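MlnD (Bacillus methylotrophicus, PDB 5IL5) is a trans-AT polyketide synthase protein linked to macrolactin, whose dehydratase domain, the part in this chain, probably removes water from carrier-bound beta-hydroxyacyl intermediates. Local coordinates at residues T244-E249 / G276-E281; I152-F157 / Y270-A275; E219-A224 / V253-E258. All coordinates share one frame; numbering follows the deposited sequence.

Interaction 1: T244-E249 / G276-E281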
# COMPACT_ATOMS: atom_id res chain seq x y z
N THR A 244 -12.90 0.32 -23.82
CA THR A 244 -11.88 1.29 -24.20
C THR A 244 -12.31 2.67 -23.72
O THR A 244 -13.48 3.04 -23.88
CB THR A 244 -11.68 1.29 -25.72
OG1 THR A 244 -11.56 -0.05 -26.20
CG2 THR A 244 -10.45 2.11 -26.11
N ILE A 245 -11.38 3.41 -23.15
CA ILE A 245 -11.63 4.74 -22.61
C ILE A 245 -10.82 5.71 -23.46
O ILE A 245 -9.62 5.88 -23.23
CB ILE A 245 -11.26 4.85 -21.13
CG1 ILE A 245 -11.89 3.72 -20.31
CG2 ILE A 245 -11.72 6.19 -20.56
CD1 ILE A 245 -11.05 3.34 -19.14
N PHE A 246 -11.48 6.36 -24.42
CA PHE A 246 -10.79 7.26 -25.34
C PHE A 246 -10.57 8.64 -24.74
O PHE A 246 -9.56 9.29 -25.02
CB PHE A 246 -11.59 7.38 -26.63
CG PHE A 246 -11.81 6.08 -27.33
CD1 PHE A 246 -10.86 5.58 -28.20
CD2 PHE A 246 -12.97 5.36 -27.13
CE1 PHE A 246 -11.06 4.38 -28.85
CE2 PHE A 246 -13.18 4.16 -27.78
CZ PHE A 246 -12.22 3.67 -28.64
N ASP A 247 -11.50 9.10 -23.91
CA ASP A 247 -11.49 10.48 -23.45
C ASP A 247 -12.34 10.55 -22.19
O ASP A 247 -13.56 10.37 -22.25
CB ASP A 247 -12.03 11.41 -24.53
CG ASP A 247 -11.92 12.88 -24.15
OD1 ASP A 247 -11.68 13.17 -22.96
OD2 ASP A 247 -12.06 13.74 -25.05
N HIS A 248 -11.70 10.80 -21.06
CA HIS A 248 -12.38 10.90 -19.78
C HIS A 248 -12.47 12.33 -19.28
O HIS A 248 -13.01 12.56 -18.18
CB HIS A 248 -11.67 10.05 -18.74
CG HIS A 248 -10.24 10.45 -18.52
ND1 HIS A 248 -9.90 11.61 -17.85
CD2 HIS A 248 -9.08 9.88 -18.89
CE1 HIS A 248 -8.59 11.72 -17.81
NE2 HIS A 248 -8.06 10.68 -18.44
N GLU A 249 -11.98 13.31 -20.04
CA GLU A 249 -12.10 14.71 -19.66
C GLU A 249 -13.31 15.37 -20.31
O GLU A 249 -13.96 16.21 -19.68
CB GLU A 249 -10.83 15.48 -20.04
CG GLU A 249 -9.60 15.11 -19.21
CD GLU A 249 -8.30 15.57 -19.84
OE1 GLU A 249 -8.33 16.01 -21.01
OE2 GLU A 249 -7.26 15.53 -19.16
N GLY A 276 -21.64 13.46 -30.53
CA GLY A 276 -21.46 12.09 -30.96
C GLY A 276 -20.07 11.51 -30.82
O GLY A 276 -19.91 10.31 -31.07
N GLY A 277 -19.06 12.31 -30.50
CA GLY A 277 -17.70 11.79 -30.46
C GLY A 277 -17.58 10.73 -29.36
O GLY A 277 -17.94 10.97 -28.21
N ILE A 278 -17.06 9.56 -29.73
CA ILE A 278 -17.04 8.43 -28.80
C ILE A 278 -15.99 8.66 -27.72
O ILE A 278 -14.80 8.81 -28.01
CB ILE A 278 -16.80 7.12 -29.54
CG1 ILE A 278 -17.95 6.84 -30.53
CG2 ILE A 278 -16.67 5.96 -28.55
CD1 ILE A 278 -17.70 5.70 -31.51
N LEU A 279 -16.43 8.67 -26.46
CA LEU A 279 -15.55 8.85 -25.32
C LEU A 279 -15.18 7.52 -24.67
O LEU A 279 -14.10 7.42 -24.07
CB LEU A 279 -16.23 9.73 -24.25
CG LEU A 279 -16.84 11.05 -24.71
CD1 LEU A 279 -17.67 11.71 -23.62
CD2 LEU A 279 -15.75 11.99 -25.16
N MET A 280 -16.05 6.52 -24.77
CA MET A 280 -15.82 5.21 -24.18
C MET A 280 -16.69 4.20 -24.92
O MET A 280 -17.82 4.51 -25.29
CB MET A 280 -16.14 5.21 -22.68
CG MET A 280 -15.94 3.87 -21.99
SD MET A 280 -16.16 3.99 -20.20
CE MET A 280 -17.92 4.25 -20.11
N GLU A 281 -16.14 3.02 -25.15
CA GLU A 281 -16.80 1.96 -25.90
C GLU A 281 -16.85 0.71 -25.04
O GLU A 281 -15.82 0.31 -24.48
CB GLU A 281 -16.06 1.68 -27.22
CG GLU A 281 -16.65 0.55 -28.06
CD GLU A 281 -15.80 0.21 -29.27
OE1 GLU A 281 -14.68 0.77 -29.39
OE2 GLU A 281 -16.25 -0.62 -30.09
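Thr244 and Glu281 form an antiparallel hydrogen-bonded pair in what is predicted to be the C-terminal hotdog fold of the dehydratase, where strand 239-245 lies beside strand 278-286. Thr244 N donates to Glu281 O at 3.0 Å, and Glu281 N returns a bond of 2.9 Å to Thr244 O; both are close to straight. Ile245 and Met280 follow as a non-hydrogen-bonded pair, after which regular pairing ends.

Beyond it, Leu279 O serves two successive backbone donors. Phe246 N reaches this oxygen at 2.8 Å but stands 38° out of the carbonyl plane, whereas Asp247 N, at 3.1 Å, lies in that plane and meets a lone pair. One carbonyl therefore satisfies two N-H groups where the strand gives way to a loop. The backbone turns a corner at Leu279, and Leu279 and Met280 both face Val271 in a classic beta bulge.

Phe246 lays its ring along strand 278-286. Glu281 CB meets the ring edge, 3.8 Å from Phe246 CE2, while the methyl CG2 of Thr244 sits over one face, offset toward the rim. The carboxylate of Glu281 is nearly coplanar with the ring, 20° apart, and its OE1 comes within 3.9 Å of Phe246 CZ. Ile278 runs alongside Phe246, pointing the same way, and its carbonyl oxygen is taken by Asn149 ND2. The hydroxyl of Thr244 bonds to Lys92 NZ.

Asp247 combines apolar and polar roles. Its CB packs 3.8 Å from Leu279 CD2, and its carboxylate is swung anti to the backbone N (chi1 -175°). Both oxygens are engaged: OD2 with Thr250 OG1, and OD1 in an Asx turn that accepts Glu249 N at 2.9 Å, nearly along the C-O axis.

Interaction 2: I152-F157 / Y270-A275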
# COMPACT_ATOMS: atom_id res chain seq x y z
N ILE A 152 -20.67 8.50 -33.69
CA ILE A 152 -22.04 8.08 -33.92
C ILE A 152 -22.77 9.28 -34.48
O ILE A 152 -22.75 10.37 -33.88
CB ILE A 152 -22.71 7.57 -32.64
CG1 ILE A 152 -21.88 6.45 -32.02
CG2 ILE A 152 -24.15 7.15 -32.94
CD1 ILE A 152 -21.82 5.19 -32.87
N HIS A 153 -23.40 9.10 -35.63
CA HIS A 153 -24.17 10.17 -36.23
C HIS A 153 -25.47 10.25 -35.44
O HIS A 153 -26.30 9.34 -35.50
CB HIS A 153 -24.38 9.88 -37.71
CG HIS A 153 -24.61 11.10 -38.55
ND1 HIS A 153 -25.51 11.12 -39.60
CD2 HIS A 153 -24.06 12.33 -38.49
CE1 HIS A 153 -25.49 12.32 -40.16
NE2 HIS A 153 -24.63 13.07 -39.50
N LEU A 154 -25.65 11.34 -34.69
CA LEU A 154 -26.76 11.44 -33.76
C LEU A 154 -28.04 11.94 -34.41
O LEU A 154 -29.12 11.75 -33.84
CB LEU A 154 -26.42 12.39 -32.60
CG LEU A 154 -25.24 12.05 -31.69
CD1 LEU A 154 -25.10 13.10 -30.60
CD2 LEU A 154 -25.40 10.67 -31.08
N GLU A 155 -27.95 12.56 -35.59
CA GLU A 155 -29.08 13.26 -36.18
C GLU A 155 -30.36 12.42 -36.24
O GLU A 155 -31.42 12.93 -35.84
CB GLU A 155 -28.68 13.78 -37.58
CG GLU A 155 -27.63 14.91 -37.61
CD GLU A 155 -27.54 15.73 -36.34
OE1 GLU A 155 -28.56 16.33 -35.95
OE2 GLU A 155 -26.44 15.76 -35.74
N PRO A 156 -30.34 11.17 -36.70
CA PRO A 156 -31.60 10.42 -36.80
C PRO A 156 -32.38 10.35 -35.50
O PRO A 156 -33.62 10.35 -35.52
CB PRO A 156 -31.14 9.02 -37.22
CG PRO A 156 -29.86 9.23 -37.92
CD PRO A 156 -29.26 10.53 -37.48
N PHE A 157 -31.70 10.30 -34.36
CA PHE A 157 -32.38 10.19 -33.08
C PHE A 157 -32.86 11.55 -32.59
O PHE A 157 -33.84 11.63 -31.84
CB PHE A 157 -31.45 9.54 -32.05
CG PHE A 157 -30.97 8.18 -32.46
CD1 PHE A 157 -29.87 8.04 -33.30
CD2 PHE A 157 -31.63 7.04 -32.04
CE1 PHE A 157 -29.44 6.80 -33.69
CE2 PHE A 157 -31.19 5.79 -32.43
CZ PHE A 157 -30.10 5.67 -33.26
N TYR A 270 -21.78 2.83 -26.35
CA TYR A 270 -20.88 3.96 -26.49
C TYR A 270 -21.32 5.13 -25.62
O TYR A 270 -22.51 5.44 -25.54
CB TYR A 270 -20.82 4.43 -27.95
CG TYR A 270 -20.48 3.34 -28.93
CD1 TYR A 270 -21.46 2.50 -29.44
CD2 TYR A 270 -19.17 3.15 -29.34
CE1 TYR A 270 -21.14 1.51 -30.35
CE2 TYR A 270 -18.84 2.15 -30.24
CZ TYR A 270 -19.83 1.33 -30.73
OH TYR A 270 -19.51 0.34 -31.63
N VAL A 271 -20.35 5.77 -24.98
CA VAL A 271 -20.55 7.06 -24.32
C VAL A 271 -20.04 8.14 -25.27
O VAL A 271 -18.93 8.03 -25.80
CB VAL A 271 -19.84 7.13 -22.96
CG1 VAL A 271 -20.06 8.48 -22.30
CG2 VAL A 271 -20.32 6.02 -22.05
N LEU A 272 -20.84 9.19 -25.47
CA LEU A 272 -20.60 10.17 -26.52
C LEU A 272 -20.57 11.58 -25.95
O LEU A 272 -21.23 11.87 -24.96
CB LEU A 272 -21.69 10.08 -27.59
CG LEU A 272 -22.09 8.66 -27.99
CD1 LEU A 272 -23.27 8.72 -28.91
CD2 LEU A 272 -20.93 7.97 -28.68
N ASP A 273 -19.82 12.46 -26.61
CA ASP A 273 -19.82 13.87 -26.24
C ASP A 273 -21.06 14.55 -26.83
O ASP A 273 -21.95 13.91 -27.40
CB ASP A 273 -18.52 14.54 -26.68
CG ASP A 273 -18.32 14.49 -28.18
OD1 ASP A 273 -19.31 14.37 -28.92
OD2 ASP A 273 -17.15 14.57 -28.61
N ASN A 274 -21.12 15.88 -26.72
CA ASN A 274 -22.29 16.61 -27.18
C ASN A 274 -22.52 16.47 -28.69
O ASN A 274 -23.61 16.80 -29.16
CB ASN A 274 -22.18 18.09 -26.81
CG ASN A 274 -20.87 18.71 -27.27
OD1 ASN A 274 -20.21 18.20 -28.16
ND2 ASN A 274 -20.52 19.85 -26.68
N ALA A 275 -21.52 16.00 -29.44
CA ALA A 275 -21.64 15.90 -30.89
C ALA A 275 -21.49 14.47 -31.39
O ALA A 275 -21.23 14.26 -32.59
CB ALA A 275 -20.62 16.81 -31.58
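The turn of the beta-hairpin between strands 266-272 and 278-286 is covered here by Ile152 and Leu154, from the chain that leads into the short helix 155-158 between the two predicted hotdog folds. Leu272 of strand 266-272 is the shared partner. Its CD1 methyl reaches both visitors, lying 3.6 Å from Leu154 CD2 and 3.9 Å from Ile152 CB. The other methyl, CD2, is 3.8 Å from Ile152 CG1. The side chains of Leu154 and Leu272 run antiparallel alongside one another, whereas that of Ile152 lies roughly perpendicular to Leu272.

With CG1 set beside its backbone N (chi1 -55°), Ile152 carries CD1 over one face of the Tyr270 ring, 4.4 Å from Tyr270 CD1. At the far end, Leu154 CD1 rests 3.9 Å from Ala275 C. Within the turn, Asp273 OD1 accepts Ala275 N at 2.8 Å in an Asx turn, from 41° above the carboxylate plane, and also Gly277 N. Leu199, Tyr256 and Ile278 also pack on Leu272.

Between 152-157 and 270-275 the association is thus apolar, carried by van der Waals contact among branched side chains and the Tyr270 ring; a polar tie comes just past Ala275, where Ile152 and Gly276 share a backbone hydrogen bond.

Interaction 3: E219-A224 / V253-E258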
# COMPACT_ATOMS: atom_id res chain seq x y z
N GLU A 219 -23.31 3.52 -15.34
CA GLU A 219 -24.58 2.84 -15.07
C GLU A 219 -25.63 3.18 -16.12
O GLU A 219 -26.49 2.35 -16.41
CB GLU A 219 -25.09 3.20 -13.68
CG GLU A 219 -26.24 2.32 -13.21
CD GLU A 219 -25.87 0.86 -13.13
OE1 GLU A 219 -24.67 0.54 -12.99
OE2 GLU A 219 -26.79 0.02 -13.23
N SER A 220 -25.58 4.38 -16.70
CA SER A 220 -26.40 4.66 -17.87
C SER A 220 -26.11 3.67 -18.98
O SER A 220 -27.02 3.24 -19.70
CB SER A 220 -26.15 6.09 -18.36
OG SER A 220 -26.67 7.03 -17.44
N VAL A 221 -24.84 3.30 -19.15
CA VAL A 221 -24.47 2.29 -20.14
C VAL A 221 -25.23 1.00 -19.88
O VAL A 221 -25.84 0.43 -20.79
CB VAL A 221 -22.94 2.07 -20.11
CG1 VAL A 221 -22.55 0.77 -20.83
CG2 VAL A 221 -22.23 3.29 -20.70
N TYR A 222 -25.21 0.53 -18.64
CA TYR A 222 -25.92 -0.69 -18.30
C TYR A 222 -27.43 -0.51 -18.48
O TYR A 222 -28.11 -1.40 -19.00
CB TYR A 222 -25.57 -1.12 -16.88
CG TYR A 222 -26.09 -2.49 -16.50
CD1 TYR A 222 -25.63 -3.61 -17.17
CD2 TYR A 222 -26.96 -2.67 -15.44
CE1 TYR A 222 -26.07 -4.87 -16.84
CE2 TYR A 222 -27.40 -3.94 -15.10
CZ TYR A 222 -26.95 -5.03 -15.80
OH TYR A 222 -27.39 -6.28 -15.44
N GLN A 223 -27.95 0.65 -18.07
CA GLN A 223 -29.39 0.90 -18.19
C GLN A 223 -29.84 0.83 -19.65
O GLN A 223 -30.89 0.25 -19.96
CB GLN A 223 -29.73 2.25 -17.57
CG GLN A 223 -29.78 2.23 -16.05
CD GLN A 223 -29.74 3.61 -15.43
OE1 GLN A 223 -30.05 4.60 -16.08
NE2 GLN A 223 -29.33 3.69 -14.17
N ALA A 224 -29.06 1.44 -20.56
CA ALA A 224 -29.39 1.38 -21.98
C ALA A 224 -29.52 -0.07 -22.46
O ALA A 224 -30.44 -0.40 -23.22
CB ALA A 224 -28.33 2.11 -22.79
N VAL A 253 -22.49 13.10 -22.66
CA VAL A 253 -23.80 13.70 -22.90
C VAL A 253 -24.80 12.63 -23.31
O VAL A 253 -25.98 12.68 -22.94
CB VAL A 253 -23.71 14.79 -23.97
CG1 VAL A 253 -25.07 15.45 -24.20
CG2 VAL A 253 -22.68 15.84 -23.60
N TYR A 254 -24.35 11.65 -24.09
CA TYR A 254 -25.23 10.63 -24.65
C TYR A 254 -24.69 9.24 -24.39
O TYR A 254 -23.48 9.04 -24.21
CB TYR A 254 -25.42 10.81 -26.15
CG TYR A 254 -26.10 12.08 -26.57
CD1 TYR A 254 -27.49 12.18 -26.56
CD2 TYR A 254 -25.37 13.19 -26.98
CE1 TYR A 254 -28.12 13.33 -26.94
CE2 TYR A 254 -26.00 14.35 -27.36
CZ TYR A 254 -27.37 14.41 -27.34
OH TYR A 254 -28.00 15.57 -27.72
N VAL A 255 -25.60 8.26 -24.39
CA VAL A 255 -25.26 6.85 -24.37
C VAL A 255 -26.01 6.16 -25.51
O VAL A 255 -27.25 6.23 -25.57
CB VAL A 255 -25.59 6.21 -23.01
CG1 VAL A 255 -25.47 4.69 -23.06
CG2 VAL A 255 -24.69 6.79 -21.91
N TYR A 256 -25.28 5.48 -26.39
CA TYR A 256 -25.85 4.79 -27.55
C TYR A 256 -25.55 3.30 -27.45
O TYR A 256 -24.41 2.91 -27.19
CB TYR A 256 -25.29 5.35 -28.85
CG TYR A 256 -25.74 4.60 -30.09
CD1 TYR A 256 -27.01 4.79 -30.62
CD2 TYR A 256 -24.90 3.70 -30.72
CE1 TYR A 256 -27.42 4.11 -31.75
CE2 TYR A 256 -25.30 3.01 -31.85
CZ TYR A 256 -26.56 3.22 -32.36
OH TYR A 256 -26.98 2.54 -33.48
N ALA A 257 -26.56 2.46 -27.70
CA ALA A 257 -26.42 1.01 -27.59
C ALA A 257 -27.14 0.31 -28.73
O ALA A 257 -28.16 0.80 -29.22
CB ALA A 257 -26.96 0.52 -26.24
N GLU A 258 -26.62 -0.85 -29.16
CA GLU A 258 -27.25 -1.56 -30.28
C GLU A 258 -26.93 -3.05 -30.26
O GLU A 258 -26.07 -3.53 -29.53
CB GLU A 258 -26.80 -0.97 -31.62
CG GLU A 258 -25.30 -0.90 -31.82
CD GLU A 258 -24.94 -0.55 -33.25
OE1 GLU A 258 -25.74 0.18 -33.89
OE2 GLU A 258 -23.88 -1.01 -33.73
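No aromatic face enters the meeting of Val255 and Ala257 with helix residues Ser220, Val221 and Ala224; the ring of Tyr256, between the two strand residues, belongs to the other side of the strand. There its hydroxyl donates to Glu258 OE1 at 2.7 Å, arriving on the anti side and 32° out of the carboxylate plane. Tyr222 likewise leaves from the side of the helix turned away from the strand.

What remains between them is small and aliphatic. Val255 has CG1 anti to its backbone N (chi1 170°), and this branch lies 3.9 Å from Ala224 CB and equally far from Val221 CA. Its second branch, CG2, meets Ser220 CB at 3.9 Å, while the Ser220 hydroxyl is bonded to Glu216 O within the helix. Farther along the same strand face, the methyls Ala257 CB and Ala224 CB come together at 4.0 Å.

The axes of segments 219-224 and 254-258 come to 8.3 Å, crossing at -36°, with small side chains touching between them. Helix 215-229 lies against the sheet, consistent with the central helix of a hotdog fold, with Ser220 also touching Ile202 of strand 197-202 and Val221 touching Val269 and Val271 of strand 266-272.

Strand 266-272 joins all three contacts, lying between strands 278-286 and 254-258. On one side Val271 O faces Leu279 N at 2.7 Å, and Val271 N faces Met280 O at 2.8 Å, probable hydrogen bonds tying interaction 2 to interaction 1. On the other side Tyr270 N approaches Tyr256 O at 2.8 Å, probably bonding it to the strand of interaction 3. The centres lie about 12 Å (1 and 2), 11 Å (2 and 3) and 13 Å (1 and 3) apart. The two faces of strand 254-258 are used differently: Tyr256 points to the side where Ile152 of interaction 2 touches it, whereas Val255 and Ala257 meet the helix.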